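Side-chain contacts in putative cell adhesion protein (Parabacteroides distasonis, PDB 3LIU), which is a putative fimbrillin of the FimA/Mfa1 family and probably serves as a pilus subunit in cell adhesion: residues A[38-43]-A[279-284]; A[162-165]-A[169-172]; A[181-186]-A[196-201]. All coordinates share one frame; numbering follows the deposited sequence.

Contact 1: A[38-43]-A[279-284]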
# COMPACT_ATOMS: atom_id res chain seq x y z
N PRO A 38 -2.47 -18.54 -2.24
CA PRO A 38 -2.18 -17.48 -1.29
C PRO A 38 -3.14 -16.31 -1.45
O PRO A 38 -3.59 -16.05 -2.57
CB PRO A 38 -0.73 -17.08 -1.63
CG PRO A 38 -0.55 -17.46 -3.04
CD PRO A 38 -1.49 -18.61 -3.33
N THR A 39 -3.47 -15.64 -0.34
CA THR A 39 -4.41 -14.51 -0.33
C THR A 39 -3.78 -13.28 0.35
O THR A 39 -2.76 -13.37 1.04
CB THR A 39 -5.70 -14.83 0.47
OG1 THR A 39 -5.43 -14.66 1.87
CG2 THR A 39 -6.19 -16.25 0.20
N ASP A 40 -4.42 -12.13 0.16
CA ASP A 40 -3.93 -10.88 0.67
C ASP A 40 -4.23 -10.73 2.18
O ASP A 40 -4.00 -9.69 2.76
CB ASP A 40 -4.49 -9.71 -0.18
CG ASP A 40 -6.00 -9.55 -0.06
OD1 ASP A 40 -6.52 -10.07 0.92
OD2 ASP A 40 -6.66 -8.91 -0.91
N ALA A 41 -4.78 -11.75 2.82
CA ALA A 41 -4.95 -11.77 4.27
C ALA A 41 -4.02 -12.78 4.95
O ALA A 41 -4.08 -12.94 6.17
CB ALA A 41 -6.44 -12.06 4.65
N ASP A 42 -3.18 -13.49 4.19
CA ASP A 42 -2.34 -14.51 4.83
C ASP A 42 -1.37 -13.87 5.87
O ASP A 42 -0.79 -12.82 5.62
CB ASP A 42 -1.50 -15.30 3.81
CG ASP A 42 -2.32 -16.18 2.87
OD1 ASP A 42 -3.54 -16.34 3.06
OD2 ASP A 42 -1.70 -16.70 1.93
N VAL A 43 -1.19 -14.57 6.99
CA VAL A 43 -0.22 -14.27 8.02
C VAL A 43 0.65 -15.48 8.13
O VAL A 43 0.26 -16.49 8.69
CB VAL A 43 -0.92 -13.97 9.34
CG1 VAL A 43 0.08 -13.86 10.47
CG2 VAL A 43 -1.79 -12.68 9.15
N ASN A 279 -10.05 -4.67 -13.05
CA ASN A 279 -10.07 -5.23 -11.74
C ASN A 279 -8.76 -5.87 -11.25
O ASN A 279 -8.73 -6.43 -10.20
CB ASN A 279 -11.26 -6.18 -11.61
CG ASN A 279 -12.58 -5.47 -11.91
OD1 ASN A 279 -13.40 -5.95 -12.68
ND2 ASN A 279 -12.77 -4.32 -11.32
N HIS A 280 -7.67 -5.78 -12.01
CA HIS A 280 -6.42 -6.28 -11.53
C HIS A 280 -5.90 -5.32 -10.45
O HIS A 280 -5.80 -4.10 -10.66
CB HIS A 280 -5.40 -6.36 -12.66
CG HIS A 280 -4.05 -6.76 -12.20
ND1 HIS A 280 -3.71 -8.07 -11.97
CD2 HIS A 280 -2.97 -6.02 -11.86
CE1 HIS A 280 -2.46 -8.12 -11.54
NE2 HIS A 280 -1.99 -6.89 -11.46
N GLU A 281 -5.57 -5.87 -9.30
CA GLU A 281 -5.15 -5.02 -8.18
C GLU A 281 -3.63 -4.80 -8.20
O GLU A 281 -2.89 -5.76 -8.41
CB GLU A 281 -5.55 -5.63 -6.85
CG GLU A 281 -7.04 -5.54 -6.60
CD GLU A 281 -7.48 -6.24 -5.32
OE1 GLU A 281 -6.85 -6.07 -4.24
OE2 GLU A 281 -8.48 -6.96 -5.41
N PHE A 282 -3.20 -3.54 -8.00
CA PHE A 282 -1.81 -3.18 -7.88
C PHE A 282 -1.58 -2.77 -6.44
O PHE A 282 -2.36 -2.00 -5.90
CB PHE A 282 -1.48 -1.95 -8.76
CG PHE A 282 -1.62 -2.21 -10.26
CD1 PHE A 282 -0.65 -2.92 -10.96
CD2 PHE A 282 -2.74 -1.77 -10.94
CE1 PHE A 282 -0.79 -3.15 -12.36
CE2 PHE A 282 -2.87 -2.01 -12.32
CZ PHE A 282 -1.88 -2.70 -13.02
N TYR A 283 -0.46 -3.21 -5.86
CA TYR A 283 -0.11 -2.92 -4.51
C TYR A 283 1.00 -1.87 -4.45
O TYR A 283 2.02 -1.98 -5.15
CB TYR A 283 0.37 -4.18 -3.77
CG TYR A 283 -0.58 -5.34 -3.75
CD1 TYR A 283 -1.96 -5.14 -3.56
CD2 TYR A 283 -0.12 -6.64 -3.91
CE1 TYR A 283 -2.85 -6.21 -3.57
CE2 TYR A 283 -1.00 -7.71 -3.88
CZ TYR A 283 -2.36 -7.49 -3.70
OH TYR A 283 -3.24 -8.55 -3.69
N VAL A 284 0.79 -0.88 -3.59
CA VAL A 284 1.69 0.26 -3.51
C VAL A 284 1.78 0.64 -2.04
O VAL A 284 0.91 0.24 -1.24
CB VAL A 284 1.17 1.50 -4.36
CG1 VAL A 284 1.09 1.19 -5.82
CG2 VAL A 284 -0.20 1.98 -3.86
O HOH W 1 -5.79 -8.17 -3.41
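A water-bridged polar cluster joins Asp40, on a tight turn, to Glu281 and Tyr283 on and beside strand 282-284. All three side chains share a single water, which is the main tie between the two segments, since no direct hydrogen bond crosses here. The water gives one proton to Asp40 OD2 (2.7 Å from its oxygen) and one to Glu281 OE1, 2.5 Å away. In return it accepts from Tyr283 OH at 2.6 Å, lying at the edge of the phenol ring and in its plane. The one close direct touch is Asp40 CB against Tyr283 OH at 3.9 Å. Asp40 has its CG set between its own N and carbonyl carbon (chi1 66°), and its carboxylate reaches the water beside that hydroxyl.

The turn bearing Asp40 is stiffened from within. Thr39 to Asp42 form a type I turn, and Thr39 OG1 accepts from Ala41 N at 3.1 Å to make an ST turn. The same hydroxyl donates to Asp42 OD1 at 2.8 Å, while Thr39 N gives a fairly straight bond to Asp42 OD2 (3.1 Å, 162°). Asp42 receives both bonds from well above its carboxylate plane.

The carboxylates of Asp40 and Glu281 come within 4.4 Å of each other, OD2 to OE1. Arg173 forms a salt bridge to Asp40 OD1 and Lys359 one to Glu281 OE2, which probably offsets part of the like charge. Ser177 also hydrogen-bonds Glu281 OE1. Water protons placed between the two acids, with a basic partner on the other oxygen of each, should ease their mutual repulsion, and both are likely to stay ionised. The bridge therefore probably depends on keeping its water and its flanking positive charges.

Contact 2: A[162-165]-A[169-172]; sequences EVYG and VPLV
Tyr164 sends its ring lengthwise toward the start of 169-172, so that CE2 and the hydroxyl do the touching. With CG anti to the backbone N (chi1 164°), the phenol projects away from its own turn and reaches across the short intervening loop. Its CE2 meets Val169 CG2 at 4.3 Å, the methyl standing oblique to the ring. Further out, Tyr164 OH lies 4.2 Å from Pro170 CD, the two side chains crossing at a slant. Neither approach is tight, and no hydrogen bond passes between the segments.

The turn behind the ring is held by Glu162, which folds its carboxylate back so that OE2 takes Gly165 N at 2.8 Å on its anti side, only 17° out of the carboxylate plane. Tyr164 N adds a weak bond to the same oxygen. Backbone N-H groups of Gly145 and Tyr146 also bind this carboxylate. Leu132 and Ile144, separately, touch the Tyr164 side chain.

The carboxylate, gripped by several backbone N-H groups, is probably stabilised in its charged form and ties this turn to Gly145 and Tyr146, whereas the join to Val169 and Pro170 is a light van der Waals contact.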
# COMPACT_ATOMS: atom_id res chain seq x y z
N GLU A 162 -3.28 -12.83 31.09
CA GLU A 162 -3.52 -11.93 29.96
C GLU A 162 -3.21 -10.49 30.43
O GLU A 162 -3.74 -10.01 31.44
CB GLU A 162 -4.97 -12.06 29.48
CG GLU A 162 -5.37 -11.03 28.40
CD GLU A 162 -4.65 -11.25 27.11
OE1 GLU A 162 -4.44 -12.42 26.72
OE2 GLU A 162 -4.31 -10.24 26.45
N VAL A 163 -2.32 -9.84 29.70
CA VAL A 163 -1.79 -8.55 30.12
C VAL A 163 -2.21 -7.41 29.20
O VAL A 163 -1.96 -6.26 29.50
CB VAL A 163 -0.25 -8.59 30.27
CG1 VAL A 163 0.16 -9.62 31.31
CG2 VAL A 163 0.46 -8.82 28.93
N TYR A 164 -2.89 -7.73 28.11
CA TYR A 164 -3.38 -6.73 27.15
C TYR A 164 -4.91 -6.66 27.23
O TYR A 164 -5.46 -5.58 27.43
CB TYR A 164 -2.93 -7.10 25.74
CG TYR A 164 -3.65 -6.42 24.58
CD1 TYR A 164 -3.44 -5.07 24.30
CD2 TYR A 164 -4.45 -7.15 23.72
CE1 TYR A 164 -4.08 -4.43 23.21
CE2 TYR A 164 -5.07 -6.53 22.61
CZ TYR A 164 -4.88 -5.18 22.37
OH TYR A 164 -5.50 -4.56 21.30
N GLY A 165 -5.59 -7.78 27.05
CA GLY A 165 -7.01 -7.84 27.44
C GLY A 165 -8.09 -7.31 26.49
O GLY A 165 -9.25 -7.15 26.90
N VAL A 169 -4.81 -9.43 18.72
CA VAL A 169 -4.22 -8.17 18.25
C VAL A 169 -4.52 -7.96 16.78
O VAL A 169 -4.20 -8.81 15.96
CB VAL A 169 -2.71 -8.12 18.46
CG1 VAL A 169 -2.17 -6.69 18.13
CG2 VAL A 169 -2.40 -8.54 19.89
N PRO A 170 -5.20 -6.84 16.44
CA PRO A 170 -5.45 -6.55 15.02
C PRO A 170 -4.19 -6.11 14.30
O PRO A 170 -3.31 -5.49 14.91
CB PRO A 170 -6.50 -5.40 15.04
CG PRO A 170 -6.56 -4.91 16.39
CD PRO A 170 -5.71 -5.78 17.32
N LEU A 171 -4.09 -6.49 13.04
CA LEU A 171 -2.99 -6.08 12.17
C LEU A 171 -3.57 -5.27 11.04
O LEU A 171 -4.68 -5.56 10.60
CB LEU A 171 -2.22 -7.29 11.64
CG LEU A 171 -1.61 -8.26 12.64
CD1 LEU A 171 -0.88 -9.40 11.88
CD2 LEU A 171 -0.73 -7.57 13.69
N VAL A 172 -2.85 -4.25 10.59
CA VAL A 172 -3.24 -3.44 9.46
C VAL A 172 -2.20 -3.51 8.37
O VAL A 172 -1.02 -3.32 8.63
CB VAL A 172 -3.48 -1.97 9.86
CG1 VAL A 172 -3.91 -1.15 8.61
CG2 VAL A 172 -4.52 -1.90 10.95

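Contact 3: A[181-186]-A[196-201]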
# COMPACT_ATOMS: atom_id res chain seq x y z
N ALA A 181 -11.64 -0.24 -12.17
CA ALA A 181 -12.92 -0.89 -12.07
C ALA A 181 -13.66 -0.78 -13.40
O ALA A 181 -14.40 -1.66 -13.75
CB ALA A 181 -13.73 -0.24 -10.96
N GLY A 182 -13.45 0.28 -14.14
CA GLY A 182 -14.04 0.33 -15.49
C GLY A 182 -13.52 1.50 -16.30
O GLY A 182 -12.98 2.44 -15.75
N ALA A 183 -13.66 1.41 -17.62
CA ALA A 183 -13.20 2.48 -18.51
C ALA A 183 -14.08 2.54 -19.74
O ALA A 183 -13.82 1.84 -20.70
CB ALA A 183 -11.77 2.25 -18.92
N ASP A 184 -15.11 3.38 -19.70
CA ASP A 184 -15.99 3.55 -20.86
C ASP A 184 -16.00 4.99 -21.38
O ASP A 184 -15.26 5.82 -20.90
CB ASP A 184 -17.41 3.06 -20.53
CG ASP A 184 -17.98 3.70 -19.29
OD1 ASP A 184 -17.56 4.83 -18.95
OD2 ASP A 184 -18.85 3.06 -18.65
N ILE A 185 -16.86 5.25 -22.36
CA ILE A 185 -16.84 6.49 -23.13
C ILE A 185 -18.03 7.33 -22.72
O ILE A 185 -19.04 6.81 -22.26
CB ILE A 185 -16.92 6.25 -24.68
CG1 ILE A 185 -18.12 5.35 -25.05
CG2 ILE A 185 -15.65 5.62 -25.17
CD1 ILE A 185 -18.54 5.39 -26.48
N GLY A 186 -17.91 8.63 -22.95
CA GLY A 186 -19.04 9.55 -22.85
C GLY A 186 -18.78 10.69 -23.81
O GLY A 186 -17.73 10.74 -24.44
N LYS A 196 -17.21 7.06 -29.89
CA LYS A 196 -17.78 5.82 -30.38
C LYS A 196 -17.33 4.57 -29.64
O LYS A 196 -18.14 3.69 -29.43
CB LYS A 196 -17.49 5.66 -31.87
CG LYS A 196 -18.30 6.60 -32.74
CD LYS A 196 -19.81 6.23 -32.81
CE LYS A 196 -20.67 7.48 -33.11
NZ LYS A 196 -22.03 7.19 -33.65
N SER A 197 -16.07 4.48 -29.26
CA SER A 197 -15.58 3.31 -28.54
C SER A 197 -14.21 3.57 -27.91
O SER A 197 -13.49 4.50 -28.31
CB SER A 197 -15.46 2.08 -29.43
OG SER A 197 -14.52 2.27 -30.48
N PHE A 198 -13.88 2.77 -26.91
CA PHE A 198 -12.52 2.76 -26.36
C PHE A 198 -12.19 1.33 -26.04
O PHE A 198 -12.97 0.68 -25.34
CB PHE A 198 -12.47 3.58 -25.10
CG PHE A 198 -11.14 3.52 -24.38
CD1 PHE A 198 -10.03 4.20 -24.86
CD2 PHE A 198 -11.01 2.81 -23.21
CE1 PHE A 198 -8.83 4.13 -24.21
CE2 PHE A 198 -9.82 2.75 -22.55
CZ PHE A 198 -8.73 3.42 -23.05
N VAL A 199 -11.08 0.85 -26.57
CA VAL A 199 -10.58 -0.50 -26.32
C VAL A 199 -9.34 -0.37 -25.45
O VAL A 199 -8.32 0.21 -25.88
CB VAL A 199 -10.24 -1.25 -27.63
CG1 VAL A 199 -9.79 -2.66 -27.32
CG2 VAL A 199 -11.45 -1.24 -28.61
N LEU A 200 -9.42 -0.91 -24.23
CA LEU A 200 -8.33 -0.90 -23.29
C LEU A 200 -7.19 -1.85 -23.70
O LEU A 200 -7.45 -3.00 -23.96
CB LEU A 200 -8.86 -1.26 -21.89
CG LEU A 200 -7.81 -1.23 -20.79
CD1 LEU A 200 -7.38 0.25 -20.51
CD2 LEU A 200 -8.37 -1.93 -19.54
N LYS A 201 -5.95 -1.36 -23.72
CA LYS A 201 -4.77 -2.20 -24.05
C LYS A 201 -3.84 -2.44 -22.86
O LYS A 201 -3.28 -3.53 -22.74
CB LYS A 201 -3.95 -1.57 -25.16
CG LYS A 201 -4.58 -1.70 -26.57
CD LYS A 201 -3.58 -1.20 -27.65
CE LYS A 201 -3.95 -1.62 -29.09
NZ LYS A 201 -3.72 -0.50 -30.11
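Ile185 and Ala183 pack on Phe198 in the apolar part of this contact between strands 181-185 and 196-201. Ile185 CG2 meets Phe198 CB at 3.8 Å, and the two side chains pass alongside one another, pointing opposite ways. Further along, Ala183 CB rests 4.2 Å from Phe198 CE2. The phenylalanine, its CG anti to the backbone N (chi1 174°), slants its ring toward Ala183, and Ile366 touches it as well.

A second set of contacts joins side chains to the backbone opposite. Ile185 straddles the start of 196-201: CD1 sits 3.4 Å from Lys196 O, while CG2 lies 3.7 Å from Ser197 C. The first torsion (chi1 53°) tucks CG1 between the residue's own N and carbonyl carbon, which turns the longer branch toward Lys196 and CG2 toward Phe198. In the other direction, Ala183 O comes to the edge of the Phe198 ring, near its plane, 3.9 Å from CD2. Were Ile185 cut back to an alanine, the backbone at Lys196 and Ser197 would probably lose its cover and Phe198 CB its methyl neighbour.

No hydrogen bond crosses between the two segments, although their strand axes approach to 6.3 Å and run nearly antiparallel at 155°. Each bonds elsewhere: Asp184 pairs through its backbone with Leu364 and Ile366 on strand 358-366, while the strand of Phe198 neighbours strand 308-319. There Lys196 and Ser197 both face Thr316, forming a classic beta bulge. Lys201 makes a salt bridge to Asp314 on that same neighbour.

Two strands that hydrogen-bond to different neighbours and face each other only through side chains here are what face-to-face packing of two sheets gives, consistent with the beta-sandwich build of FimA-type fimbrillins.

How the contacts relate
The three contacts are strung along an elongated molecule. Contact 1 lies between the others, its centre 24 Å from that of contact 2 and 25 Å from that of contact 3; contacts 2 and 3 are 46 Å apart on opposite sides of the chain's centre. In sequence, contact 2 closes before contact 3 opens, and both are nested inside the long loop closed by contact 1. Strand 172-185 links all three: it starts at the end of contact 2, pairs antiparallel with strand 282-284 of contact 1 and ends in contact 3. Asn279 ND2 even packs 3.5 Å from Ala181 CA. This one strand, interrupted by a bulge or short loop, thus connects the regions of contacts 2 and 3 in this probable pilus subunit.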